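Local coordinates for putative polysaccharide biosynthesis protein with aminopeptidase-like domain (Clostridium acetobutylicum, PDB 3K9T) that is of unknown activity but binds one zinc ion per subunit, forms a homotrimer and probably serves the biosynthesis of modified polysaccharides rather than peptide cleavage, at residues Gly268-Glu271 and Ile272-Ile275; Met398-Gly401 and Lys402-Leu405; Tyr346-Val349 and Ile350-Glu354; Met2-Ile5 and Asn6-Ile9. All coordinates share one frame; numbering follows the deposited sequence.

Contact 1: residues Gly268-Glu271 and Ile272-Ile275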
ATOM      1  N   GLY A 268     -13.448  -5.144   6.059  1.00 24.32           N
ATOM      2  CA  GLY A 268     -12.341  -4.231   6.402  1.00 22.47           C
ATOM      3  C   GLY A 268     -12.489  -2.768   6.062  1.00 22.65           C
ATOM      4  O   GLY A 268     -12.049  -1.926   6.805  1.00 23.30           O
ATOM      5  N   ASP A 269     -13.116  -2.442   4.935  1.00 27.47           N
ATOM      6  CA  ASP A 269     -13.271  -1.036   4.557  1.00 27.16           C
ATOM      7  C   ASP A 269     -14.721  -0.631   4.275  1.00 25.07           C
ATOM      8  O   ASP A 269     -14.951   0.306   3.494  1.00 24.55           O
ATOM      9  CB  ASP A 269     -12.351  -0.724   3.357  1.00 26.04           C
ATOM     10  CG  ASP A 269     -12.676  -1.550   2.139  1.00 32.15           C
ATOM     11  OD1 ASP A 269     -13.525  -2.499   2.212  1.00 33.13           O
ATOM     12  OD2 ASP A 269     -12.065  -1.234   1.089  1.00 50.95           O
ATOM     13  N   ALA A 270     -15.690  -1.322   4.893  1.00 24.69           N
ATOM     14  CA  ALA A 270     -17.121  -0.986   4.739  1.00 22.47           C
ATOM     15  C   ALA A 270     -17.357   0.388   5.348  1.00 23.70           C
ATOM     16  O   ALA A 270     -16.507   0.902   6.069  1.00 21.35           O
ATOM     17  CB  ALA A 270     -18.017  -2.005   5.429  1.00 23.42           C
ATOM     18  N   GLU A 271     -18.506   0.984   5.063  1.00 25.24           N
ATOM     19  CA  GLU A 271     -18.779   2.314   5.567  1.00 26.79           C
ATOM     20  C   GLU A 271     -18.629   2.423   7.089  1.00 26.74           C
ATOM     21  O   GLU A 271     -17.975   3.373   7.584  1.00 27.55           O
ATOM     22  CB  GLU A 271     -20.134   2.812   5.133  1.00 26.96           C
ATOM     23  CG  GLU A 271     -20.263   4.298   5.405  1.00 36.65           C
ATOM     24  CD  GLU A 271     -21.615   4.876   5.041  1.00 40.27           C
ATOM     25  OE1 GLU A 271     -22.325   4.238   4.219  1.00 37.81           O
ATOM     26  OE2 GLU A 271     -21.912   5.986   5.575  1.00 34.97           O
ATOM     27  N   ILE A 272     -19.161   1.439   7.811  1.00 24.56           N
ATOM     28  CA  ILE A 272     -19.061   1.443   9.277  1.00 25.46           C
ATOM     29  C   ILE A 272     -17.590   1.411   9.743  1.00 23.22           C
ATOM     30  O   ILE A 272     -17.238   2.096  10.676  1.00 23.24           O
ATOM     31  CB  ILE A 272     -19.930   0.309   9.941  1.00 25.27           C
ATOM     32  CG1 ILE A 272     -19.979   0.468  11.462  1.00 28.66           C
ATOM     33  CG2 ILE A 272     -19.420  -1.076   9.562  1.00 25.48           C
ATOM     34  CD1 ILE A 272     -20.468   1.820  11.928  1.00 31.86           C
ATOM     35  N   ASP A 273     -16.727   0.651   9.074  1.00 24.78           N
ATOM     36  CA  ASP A 273     -15.279   0.601   9.427  1.00 21.66           C
ATOM     37  C   ASP A 273     -14.652   1.959   9.259  1.00 22.42           C
ATOM     38  O   ASP A 273     -13.900   2.430  10.137  1.00 22.02           O
ATOM     39  CB  ASP A 273     -14.504  -0.356   8.512  1.00 19.21           C
ATOM     40  CG  ASP A 273     -14.961  -1.802   8.635  1.00 24.88           C
ATOM     41  OD1 ASP A 273     -15.138  -2.287   9.780  1.00 21.64           O
ATOM     42  OD2 ASP A 273     -15.143  -2.448   7.575  1.00 19.90           O
ATOM     43  N   LYS A 274     -14.949   2.579   8.113  1.00 23.46           N
ATOM     44  CA  LYS A 274     -14.394   3.877   7.761  1.00 24.77           C
ATOM     45  C   LYS A 274     -14.910   4.906   8.743  1.00 23.94           C
ATOM     46  O   LYS A 274     -14.158   5.782   9.180  1.00 25.40           O
ATOM     47  CB  LYS A 274     -14.728   4.236   6.303  1.00 28.18           C
ATOM     48  CG  LYS A 274     -14.088   3.292   5.286  1.00 30.82           C
ATOM     49  CD  LYS A 274     -13.010   3.870   4.427  1.00 45.72           C
ATOM     50  CE  LYS A 274     -13.612   4.447   3.112  1.00 58.45           C
ATOM     51  NZ  LYS A 274     -12.607   4.464   1.953  1.00 60.35           N
ATOM     52  N   ILE A 275     -16.184   4.794   9.121  1.00 23.30           N
ATOM     53  CA  ILE A 275     -16.768   5.781  10.051  1.00 22.74           C
ATOM     54  C   ILE A 275     -16.136   5.608  11.439  1.00 23.14           C
ATOM     55  O   ILE A 275     -15.623   6.563  12.028  1.00 22.17           O
ATOM     56  CB  ILE A 275     -18.299   5.658  10.171  1.00 21.57           C
ATOM     57  CG1 ILE A 275     -18.980   6.230   8.937  1.00 24.01           C
ATOM     58  CG2 ILE A 275     -18.818   6.360  11.436  1.00  8.76           C
ATOM     59  CD1 ILE A 275     -20.479   5.980   8.954  1.00 26.38           C
TER
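The N-terminal end of helix 271-282, part of the aminopeptidase-like region, is capped by Asp273 reaching back to the N-cap residue Ala270. This is one half of a capping box: the third residue of the helix accepts the N-H of the N-cap residue, while the alanine has no polar group to return the favour. Asp273 holds CG anti to its carbonyl carbon (chi1 -63°), which turns the carboxylate back toward the incoming loop. There OD2 accepts Ala270 N at 3.0 Å, from the anti side of the carboxylate. The bond is bent, with an N-H...O angle of 137°. Thr265 also donates to OD2 and Tyr262 bonds OD1, so the short aspartate is held at both oxygens, and the nearby helix end would probably favour its negative charge. Gly268 packs beside the same oxygen, its C 3.1 Å from Asp273 OD2; its positive phi of 73° suits glycine.

Regular helical bonding begins with Lys274 N donating to Ala270 O at 3.1 Å. The bent aliphatic chain of Lys274 lies over the entering loop, CG 3.6 Å from Asp269 O. Farther round, the extended Glu271 reaches Asn356 with OE2 and passes slantwise over Ile275, an apolar residue facing helix 336-355: Glu271 CG lies 3.9 Å from Ile275 CD1.

Contact 2: residues Met398-Gly401 and Lys402-Leu405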
HETATM    1  N   MSE A 398     -14.172  18.722  -3.812  1.00 23.41           N
HETATM    2  CA  MSE A 398     -14.476  17.307  -3.983  1.00 15.66           C
HETATM    3  C   MSE A 398     -15.958  16.955  -4.158  1.00 23.08           C
HETATM    4  O   MSE A 398     -16.257  15.802  -4.378  1.00 16.83           O
HETATM    5  CB  MSE A 398     -13.912  16.517  -2.812  1.00 13.21           C
HETATM    6  CG  MSE A 398     -12.383  16.425  -2.849  1.00 22.21           C
HETATM    7 SE   MSE A 398     -11.729  15.483  -1.302  0.75 10.00          SE
HETATM    8  CE  MSE A 398     -12.237  13.663  -1.848  1.00 13.87           C
ATOM      9  N   SER A 399     -16.882  17.906  -4.063  1.00 24.53           N
ATOM     10  CA  SER A 399     -18.291  17.578  -4.234  1.00 16.59           C
ATOM     11  C   SER A 399     -18.690  17.504  -5.710  1.00 22.38           C
ATOM     12  O   SER A 399     -19.371  18.389  -6.255  1.00 12.45           O
ATOM     13  CB  SER A 399     -19.179  18.534  -3.443  1.00 19.24           C
ATOM     14  OG  SER A 399     -19.009  18.298  -2.061  1.00 22.93           O
ATOM     15  N   ASP A 400     -18.260  16.435  -6.365  1.00 22.19           N
ATOM     16  CA  ASP A 400     -18.631  16.208  -7.777  1.00 24.35           C
ATOM     17  C   ASP A 400     -19.838  15.295  -7.925  1.00 20.74           C
ATOM     18  O   ASP A 400     -20.191  14.924  -9.028  1.00 41.47           O
ATOM     19  CB  ASP A 400     -17.451  15.628  -8.566  1.00 25.29           C
ATOM     20  CG  ASP A 400     -16.838  14.390  -7.923  1.00 24.33           C
ATOM     21  OD1 ASP A 400     -17.354  13.897  -6.887  1.00 18.34           O
ATOM     22  OD2 ASP A 400     -15.818  13.926  -8.480  1.00 33.89           O
ATOM     23  N   GLY A 401     -20.435  14.917  -6.795  1.00 22.49           N
ATOM     24  CA  GLY A 401     -21.542  13.998  -6.769  1.00 19.70           C
ATOM     25  C   GLY A 401     -21.122  12.595  -6.374  1.00 13.44           C
ATOM     26  O   GLY A 401     -21.957  11.785  -6.044  1.00 36.48           O
ATOM     27  N   LYS A 402     -19.829  12.317  -6.387  1.00 43.14           N
ATOM     28  CA  LYS A 402     -19.340  10.994  -6.064  1.00 26.05           C
ATOM     29  C   LYS A 402     -18.716  10.896  -4.672  1.00 21.46           C
ATOM     30  O   LYS A 402     -18.599   9.821  -4.142  1.00 39.65           O
ATOM     31  CB  LYS A 402     -18.349  10.559  -7.151  1.00 25.81           C
ATOM     32  CG  LYS A 402     -19.060  10.244  -8.490  1.00 46.87           C
ATOM     33  CD  LYS A 402     -18.074   9.955  -9.649  1.00 66.04           C
ATOM     34  CE  LYS A 402     -18.057  11.069 -10.699  1.00 69.16           C
ATOM     35  NZ  LYS A 402     -16.746  11.193 -11.399  1.00 50.19           N
ATOM     36  N   ASN A 403     -18.313  12.015  -4.083  1.00 39.44           N
ATOM     37  CA  ASN A 403     -17.674  11.986  -2.776  1.00 19.97           C
ATOM     38  C   ASN A 403     -18.581  12.348  -1.598  1.00 21.67           C
ATOM     39  O   ASN A 403     -19.221  13.383  -1.600  1.00 17.92           O
ATOM     40  CB  ASN A 403     -16.491  12.927  -2.762  1.00 41.92           C
ATOM     41  CG  ASN A 403     -15.428  12.531  -3.747  1.00 34.70           C
ATOM     42  OD1 ASN A 403     -14.723  11.522  -3.601  1.00 32.73           O
ATOM     43  ND2 ASN A 403     -15.288  13.341  -4.753  1.00 29.73           N
ATOM     44  N   SER A 404     -18.577  11.486  -0.584  1.00 15.92           N
ATOM     45  CA  SER A 404     -19.324  11.674   0.661  1.00 23.34           C
ATOM     46  C   SER A 404     -18.505  12.600   1.542  1.00 27.41           C
ATOM     47  O   SER A 404     -17.328  12.819   1.297  1.00 27.45           O
ATOM     48  CB  SER A 404     -19.515  10.322   1.386  1.00 20.94           C
ATOM     49  OG  SER A 404     -18.268   9.759   1.871  1.00 21.71           O
ATOM     50  N   LEU A 405     -19.119  13.138   2.576  1.00 23.95           N
ATOM     51  CA  LEU A 405     -18.391  13.967   3.524  1.00 15.62           C
ATOM     52  C   LEU A 405     -17.266  13.173   4.231  1.00 21.09           C
ATOM     53  O   LEU A 405     -16.219  13.738   4.573  1.00 27.28           O
ATOM     54  CB  LEU A 405     -19.350  14.562   4.571  1.00 18.90           C
ATOM     55  CG  LEU A 405     -20.427  15.530   4.112  1.00 19.29           C
ATOM     56  CD1 LEU A 405     -21.068  16.152   5.329  1.00  9.98           C
ATOM     57  CD2 LEU A 405     -19.830  16.615   3.226  1.00 18.08           C
TER
HETATM   58  O   HOH W   1     -20.187  15.883  -0.934  1.00 17.03           O
HETATM   59  O   HOH W   2     -19.888  14.641  -3.946  1.00 13.01           O
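Between Met398 and Asn403 the backbone leaves helix 389-398 through an inverse gamma turn centred on Ser399, swings round a corner at Gly401 and Lys402, and enters the short strand 403-404 of the permutated winged helix-turn-helix domain. Gly401 suits the corner because, at its positive phi of 101°, a CB would be jammed against the carbonyl oxygen of Asp400.

Asn403 ties the two ends of the turn together, its short amide offering an N-H donor to the last carbonyl of the helix. ND2 donates to Met398 O at 2.7 Å, in the carbonyl plane and on a lone pair. The same oxygen accepts Asp400 N, the bond that closes the gamma turn, so two donors grip it. The amide is flanked by the end of Met398, a selenomethionine whose side chain crosses it at about a right angle, with CE 3.7 Å from Asn403 OD1. Asp400 has CG between its backbone N and carbonyl carbon (chi1 52°), bringing OD1 round to the N-H of Lys402. OD1 accepts Lys402 N at 3.0 Å, an Asx turn, with the donor above the carboxylate plane. Two waters then fix Asn403 O: one links it to Ser399 OG, the other to Gly401 N.

Around this corner, Met398 leans on Ile408 and Lys411 of helix 405-412, and Ser404 caps that helix through Asp407 N. Leu405 packs on Tyr359 of strand 358-361 and on Phe416, Ile419 and Ala423 of helix 416-428.

Contact 3: residues Tyr346-Val349 and Ile350-Glu354; sequences YLEV and IYTIE
Ile350 sits one turn beyond Tyr346, donating its N to Tyr346 O at 3.0 Å. Its CG1 rests 3.5 Å from the same Tyr346 O, and the branched apolar chain faces Ile207 and Leu211 of helix 194-211, a setting suited to isoleucine.

Tyr351 follows, its N bonded to Leu347 O at 2.7 Å. With CG anti to the backbone N (chi1 175°), the ring runs alongside the carboxylate of Glu348 and points the same way, CD1 3.9 Å from Glu348 OE2. Arg417, in helix 416-428 of the winged domain, joins the pair by a salt bridge to Glu348 OE2 and a cation-pi contact with the Tyr351 ring. The tyrosine hydroxyl bonds Glu3.

These are the i to i+4 bonds of an alpha helix, here the last long helix of the aminopeptidase-like region, 336-355, and Thr352 adds a side-chain bond to the pattern. OG1 lies beside its own backbone N (chi1 -52°), from where it donates to Glu348 O at 2.7 Å. Thr352 N donates to that oxygen too, the two approaching from opposite faces of the carbonyl plane. A water donates to both Thr352 OG1 and Glu348 OE2, so the buried hydroxyl is satisfied on two counts, while Thr352 also packs on helix 271-282.

Ile353 N donates to Val349 O at 2.9 Å. Its CD1 meets Val349 CG1 at 3.9 Å, two beta-branched side chains in contact one turn apart. Glu354 N then bonds Ile350 O, and the Glu354 carboxylate reaches Tyr220, Lys217 N and Tyr218 N.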
ATOM      1  N   TYR A 346     -19.916   5.931  20.727  1.00 24.53           N
ATOM      2  CA  TYR A 346     -21.015   5.334  19.999  1.00 35.19           C
ATOM      3  C   TYR A 346     -21.914   6.434  19.462  1.00 19.20           C
ATOM      4  O   TYR A 346     -22.331   6.376  18.306  1.00 27.86           O
ATOM      5  CB  TYR A 346     -21.810   4.314  20.869  1.00 21.08           C
ATOM      6  CG  TYR A 346     -21.311   2.871  20.780  1.00 24.30           C
ATOM      7  CD1 TYR A 346     -20.169   2.452  21.451  1.00 22.51           C
ATOM      8  CD2 TYR A 346     -22.016   1.913  20.053  1.00 22.17           C
ATOM      9  CE1 TYR A 346     -19.742   1.122  21.374  1.00 23.63           C
ATOM     10  CE2 TYR A 346     -21.598   0.588  19.969  1.00 24.28           C
ATOM     11  CZ  TYR A 346     -20.458   0.196  20.614  1.00 24.62           C
ATOM     12  OH  TYR A 346     -20.038  -1.126  20.536  1.00 15.44           O
ATOM     13  N   LEU A 347     -22.234   7.436  20.281  1.00 27.53           N
ATOM     14  CA  LEU A 347     -23.079   8.536  19.803  1.00 34.07           C
ATOM     15  C   LEU A 347     -22.416   9.308  18.640  1.00 24.88           C
ATOM     16  O   LEU A 347     -23.093   9.750  17.698  1.00 25.29           O
ATOM     17  CB  LEU A 347     -23.450   9.482  20.960  1.00 23.97           C
ATOM     18  CG  LEU A 347     -24.455   8.959  22.000  1.00 42.14           C
ATOM     19  CD1 LEU A 347     -24.881  10.073  22.925  1.00 17.89           C
ATOM     20  CD2 LEU A 347     -25.686   8.350  21.322  1.00 10.08           C
ATOM     21  N   GLU A 348     -21.095   9.472  18.712  1.00 33.11           N
ATOM     22  CA  GLU A 348     -20.347  10.193  17.664  1.00 26.26           C
ATOM     23  C   GLU A 348     -20.342   9.386  16.375  1.00 23.69           C
ATOM     24  O   GLU A 348     -20.415   9.935  15.258  1.00 19.95           O
ATOM     25  CB  GLU A 348     -18.904  10.460  18.106  1.00 30.29           C
ATOM     26  CG  GLU A 348     -18.155  11.474  17.214  1.00 27.03           C
ATOM     27  CD  GLU A 348     -18.830  12.816  17.181  1.00 26.23           C
ATOM     28  OE1 GLU A 348     -19.367  13.224  18.235  1.00 30.60           O
ATOM     29  OE2 GLU A 348     -18.833  13.472  16.110  1.00 24.76           O
ATOM     30  N   VAL A 349     -20.215   8.072  16.538  1.00 23.28           N
ATOM     31  CA  VAL A 349     -20.341   7.178  15.418  1.00 20.04           C
ATOM     32  C   VAL A 349     -21.705   7.379  14.757  1.00 15.40           C
ATOM     33  O   VAL A 349     -21.757   7.545  13.534  1.00 24.49           O
ATOM     34  CB  VAL A 349     -20.091   5.730  15.818  1.00 29.21           C
ATOM     35  CG1 VAL A 349     -20.584   4.759  14.740  1.00 19.93           C
ATOM     36  CG2 VAL A 349     -18.618   5.555  16.096  1.00 21.36           C
ATOM     37  N   ILE A 350     -22.773   7.406  15.569  1.00 23.02           N
ATOM     38  CA  ILE A 350     -24.151   7.507  15.076  1.00 23.66           C
ATOM     39  C   ILE A 350     -24.366   8.858  14.432  1.00 29.31           C
ATOM     40  O   ILE A 350     -24.937   8.933  13.350  1.00 23.52           O
ATOM     41  CB  ILE A 350     -25.212   7.216  16.169  1.00 26.75           C
ATOM     42  CG1 ILE A 350     -25.208   5.713  16.517  1.00 20.31           C
ATOM     43  CG2 ILE A 350     -26.587   7.652  15.697  1.00 16.54           C
ATOM     44  CD1 ILE A 350     -26.027   5.273  17.786  1.00 16.64           C
ATOM     45  N   TYR A 351     -23.882   9.917  15.074  1.00 23.20           N
ATOM     46  CA  TYR A 351     -23.886  11.250  14.455  1.00 22.69           C
ATOM     47  C   TYR A 351     -23.205  11.202  13.076  1.00 26.40           C
ATOM     48  O   TYR A 351     -23.699  11.793  12.137  1.00 25.60           O
ATOM     49  CB  TYR A 351     -23.167  12.271  15.352  1.00 31.76           C
ATOM     50  CG  TYR A 351     -23.006  13.664  14.754  1.00 18.33           C
ATOM     51  CD1 TYR A 351     -21.977  13.957  13.844  1.00 17.50           C
ATOM     52  CD2 TYR A 351     -23.864  14.691  15.110  1.00 15.42           C
ATOM     53  CE1 TYR A 351     -21.836  15.231  13.313  1.00 23.70           C
ATOM     54  CE2 TYR A 351     -23.722  15.985  14.583  1.00 32.80           C
ATOM     55  CZ  TYR A 351     -22.705  16.248  13.696  1.00 32.52           C
ATOM     56  OH  TYR A 351     -22.574  17.511  13.170  1.00 22.62           O
ATOM     57  N   THR A 352     -22.092  10.485  12.944  1.00 21.72           N
ATOM     58  CA  THR A 352     -21.377  10.419  11.651  1.00 16.29           C
ATOM     59  C   THR A 352     -22.197   9.641  10.599  1.00 22.65           C
ATOM     60  O   THR A 352     -22.327  10.048   9.439  1.00 26.44           O
ATOM     61  CB  THR A 352     -19.952   9.831  11.832  1.00 29.90           C
ATOM     62  OG1 THR A 352     -19.262  10.553  12.864  1.00 22.22           O
ATOM     63  CG2 THR A 352     -19.151   9.925  10.545  1.00 12.10           C
ATOM     64  N   ILE A 353     -22.756   8.520  11.019  1.00 23.81           N
ATOM     65  CA  ILE A 353     -23.588   7.709  10.153  1.00 22.49           C
ATOM     66  C   ILE A 353     -24.707   8.555   9.587  1.00 44.45           C
ATOM     67  O   ILE A 353     -24.968   8.526   8.399  1.00 22.03           O
ATOM     68  CB  ILE A 353     -24.222   6.537  10.929  1.00 38.64           C
ATOM     69  CG1 ILE A 353     -23.177   5.492  11.274  1.00 29.41           C
ATOM     70  CG2 ILE A 353     -25.386   5.891  10.134  1.00 13.51           C
ATOM     71  CD1 ILE A 353     -23.691   4.520  12.344  1.00 22.35           C
ATOM     72  N   GLU A 354     -25.363   9.307  10.461  1.00 29.46           N
ATOM     73  CA  GLU A 354     -26.533  10.092  10.083  1.00 32.73           C
ATOM     74  C   GLU A 354     -26.224  11.272   9.165  1.00 21.84           C
ATOM     75  O   GLU A 354     -26.975  11.546   8.245  1.00 32.29           O
ATOM     76  CB  GLU A 354     -27.174  10.617  11.357  1.00 24.02           C
ATOM     77  CG  GLU A 354     -27.917   9.575  12.133  1.00 26.38           C
ATOM     78  CD  GLU A 354     -29.286   9.317  11.576  1.00 27.65           C
ATOM     79  OE1 GLU A 354     -29.987  10.307  11.309  1.00 31.59           O
ATOM     80  OE2 GLU A 354     -29.655   8.127  11.410  1.00 22.07           O
TER
HETATM   81  O   HOH W   3     -17.958  12.796  13.827  1.00 26.25           O

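Contact 4: residues Met2-Ile5 and Asn6-Ile9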
HETATM    1  N   MSE A   2     -30.027  16.460  14.003  1.00 52.89           N
HETATM    2  CA  MSE A   2     -29.193  15.457  14.689  1.00 46.71           C
HETATM    3  C   MSE A   2     -28.172  16.213  15.583  1.00 44.01           C
HETATM    4  O   MSE A   2     -27.476  15.605  16.418  1.00 45.04           O
HETATM    5  CB  MSE A   2     -28.462  14.563  13.694  1.00 44.47           C
HETATM    6  CG  MSE A   2     -27.975  13.252  14.315  1.00 47.80           C
HETATM    7 SE   MSE A   2     -29.449  12.133  15.065  0.75 46.43          SE
HETATM    8  CE  MSE A   2     -30.653  12.350  13.562  1.00 46.87           C
ATOM      9  N   GLU A   3     -28.063  17.536  15.392  1.00 38.80           N
ATOM     10  CA  GLU A   3     -27.286  18.376  16.290  1.00 36.15           C
ATOM     11  C   GLU A   3     -27.828  18.231  17.726  1.00 35.25           C
ATOM     12  O   GLU A   3     -27.102  18.462  18.699  1.00 33.00           O
ATOM     13  CB  GLU A   3     -27.243  19.845  15.825  1.00 32.46           C
ATOM     14  CG  GLU A   3     -26.448  20.097  14.534  1.00 31.27           C
ATOM     15  CD  GLU A   3     -24.982  19.576  14.536  1.00 36.07           C
ATOM     16  OE1 GLU A   3     -24.260  19.808  15.514  1.00 32.05           O
ATOM     17  OE2 GLU A   3     -24.532  18.952  13.539  1.00 31.99           O
ATOM     18  N   GLU A   4     -29.081  17.803  17.853  1.00 35.71           N
ATOM     19  CA  GLU A   4     -29.644  17.491  19.167  1.00 39.09           C
ATOM     20  C   GLU A   4     -28.911  16.384  19.942  1.00 36.57           C
ATOM     21  O   GLU A   4     -29.049  16.305  21.155  1.00 36.40           O
ATOM     22  CB  GLU A   4     -31.125  17.156  19.050  1.00 42.41           C
ATOM     23  CG  GLU A   4     -31.989  18.393  18.748  1.00 53.06           C
ATOM     24  CD  GLU A   4     -33.446  18.143  19.024  1.00 70.87           C
ATOM     25  OE1 GLU A   4     -33.851  16.956  18.995  1.00 81.82           O
ATOM     26  OE2 GLU A   4     -34.189  19.126  19.274  1.00 86.39           O
ATOM     27  N   ILE A   5     -28.139  15.549  19.253  1.00 32.60           N
ATOM     28  CA  ILE A   5     -27.312  14.557  19.920  1.00 31.46           C
ATOM     29  C   ILE A   5     -26.193  15.230  20.741  1.00 31.29           C
ATOM     30  O   ILE A   5     -25.674  14.637  21.687  1.00 31.17           O
ATOM     31  CB  ILE A   5     -26.677  13.553  18.901  1.00 30.66           C
ATOM     32  CG1 ILE A   5     -26.667  12.126  19.459  1.00 30.30           C
ATOM     33  CG2 ILE A   5     -25.295  13.984  18.523  1.00 29.71           C
ATOM     34  CD1 ILE A   5     -26.279  11.049  18.441  1.00 32.94           C
ATOM     35  N   ASN A   6     -25.814  16.456  20.384  1.00 30.24           N
ATOM     36  CA  ASN A   6     -24.684  17.109  21.039  1.00 29.33           C
ATOM     37  C   ASN A   6     -24.856  17.227  22.556  1.00 30.24           C
ATOM     38  O   ASN A   6     -23.907  17.073  23.293  1.00 31.59           O
ATOM     39  CB  ASN A   6     -24.406  18.487  20.440  1.00 27.34           C
ATOM     40  CG  ASN A   6     -24.043  18.449  18.951  1.00 32.34           C
ATOM     41  OD1 ASN A   6     -23.884  17.395  18.330  1.00 31.71           O
ATOM     42  ND2 ASN A   6     -23.931  19.629  18.371  1.00 29.26           N
ATOM     43  N   LYS A   7     -26.073  17.471  23.021  1.00 31.96           N
ATOM     44  CA  LYS A   7     -26.307  17.664  24.447  1.00 32.74           C
ATOM     45  C   LYS A   7     -26.108  16.346  25.171  1.00 31.79           C
ATOM     46  O   LYS A   7     -25.658  16.357  26.316  1.00 27.62           O
ATOM     47  CB  LYS A   7     -27.700  18.288  24.742  1.00 33.67           C
ATOM     48  CG  LYS A   7     -28.886  17.486  24.168  1.00 41.09           C
ATOM     49  CD  LYS A   7     -30.294  18.161  24.291  1.00 46.37           C
ATOM     50  CE  LYS A   7     -31.346  17.579  23.244  1.00 47.51           C
ATOM     51  NZ  LYS A   7     -31.456  18.350  21.923  1.00 41.50           N
ATOM     52  N   TYR A   8     -26.447  15.228  24.511  1.00 29.86           N
ATOM     53  CA  TYR A   8     -26.231  13.909  25.090  1.00 31.76           C
ATOM     54  C   TYR A   8     -24.730  13.600  25.199  1.00 33.25           C
ATOM     55  O   TYR A   8     -24.274  13.062  26.215  1.00 31.53           O
ATOM     56  CB  TYR A   8     -26.939  12.813  24.283  1.00 33.56           C
ATOM     57  CG  TYR A   8     -28.452  12.916  24.340  1.00 37.32           C
ATOM     58  CD1 TYR A   8     -29.176  12.408  25.411  1.00 40.38           C
ATOM     59  CD2 TYR A   8     -29.152  13.515  23.324  1.00 36.62           C
ATOM     60  CE1 TYR A   8     -30.562  12.528  25.456  1.00 36.51           C
ATOM     61  CE2 TYR A   8     -30.514  13.637  23.360  1.00 36.71           C
ATOM     62  CZ  TYR A   8     -31.220  13.155  24.425  1.00 35.87           C
ATOM     63  OH  TYR A   8     -32.590  13.290  24.408  1.00 40.16           O
ATOM     64  N   ILE A   9     -23.960  13.944  24.165  1.00 33.49           N
ATOM     65  CA  ILE A   9     -22.524  13.741  24.210  1.00 32.86           C
ATOM     66  C   ILE A   9     -21.962  14.629  25.319  1.00 33.92           C
ATOM     67  O   ILE A   9     -21.153  14.169  26.130  1.00 34.71           O
ATOM     68  CB  ILE A   9     -21.841  14.035  22.859  1.00 32.99           C
ATOM     69  CG1 ILE A   9     -22.264  12.993  21.822  1.00 31.31           C
ATOM     70  CG2 ILE A   9     -20.352  14.035  23.025  1.00 24.26           C
ATOM     71  CD1 ILE A   9     -21.955  13.364  20.345  1.00 28.60           C
TER
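Asn6, in the first turn of helix 5-10, folds its side chain back over Glu3. Its CB starts 3.2 Å from Glu3 O, the carbonyl to which Asn6 N also donates at 2.9 Å. CG, 3.1 Å from Glu3 O, stands anti to the carbonyl carbon of Asn6 (chi1 -61°), which directs the amide back toward the N terminus. At the tip, ND2 donates to Glu3 OE1 at 2.9 Å, on the anti side of the carboxylate, the two flat groups standing steeply across each other at 78°. The other end of the amide, OD1, accepts from Arg417 and lies 3.7 Å from Ile5 CG2. An amide suits this place, since it can donate to a glutamate and accept from an arginine at once.

On the exposed side, Lys7 runs beside Glu4 in the same direction. NZ makes a weak hydrogen bond to Glu4 O and a long salt bridge, 3.9 Å, to Glu4 OE2. On the inner side Ile5 CG2 meets Ile9 CD1 at 3.9 Å, one turn on, where Ile9 N bonds Ile5 O.

Among its neighbours, this N-terminal turn packs against helix 336-355, where Tyr8 touches Leu347 and Ile9 touches Lys344. It also borders helix 416-428 of the winged domain: Glu3 OE2 meets both Lys420 and the hydroxyl of Tyr351, OE1 bonds Tyr421, and Asn6 packs on Tyr421.

How the contacts relate
From the N terminus the chain passes through contact 4, contact 1, contact 3 and contact 2. Each joins residues of one continuous stretch and closes no more than a turn or two; they follow in series, and none encloses or crosses another. Contacts 1 and 4 both touch contact 3. The start of helix 5-10 in contact 4 packs on helix 336-355, and helix 271-282 from contact 1 packs on it too, Ile275 meeting Thr352 and Ile353. Contact 2 belongs to the winged helix-turn-helix and touches none of the others; its nearest atoms are about 6 Å from contact 1 and about 7 Å from contact 3.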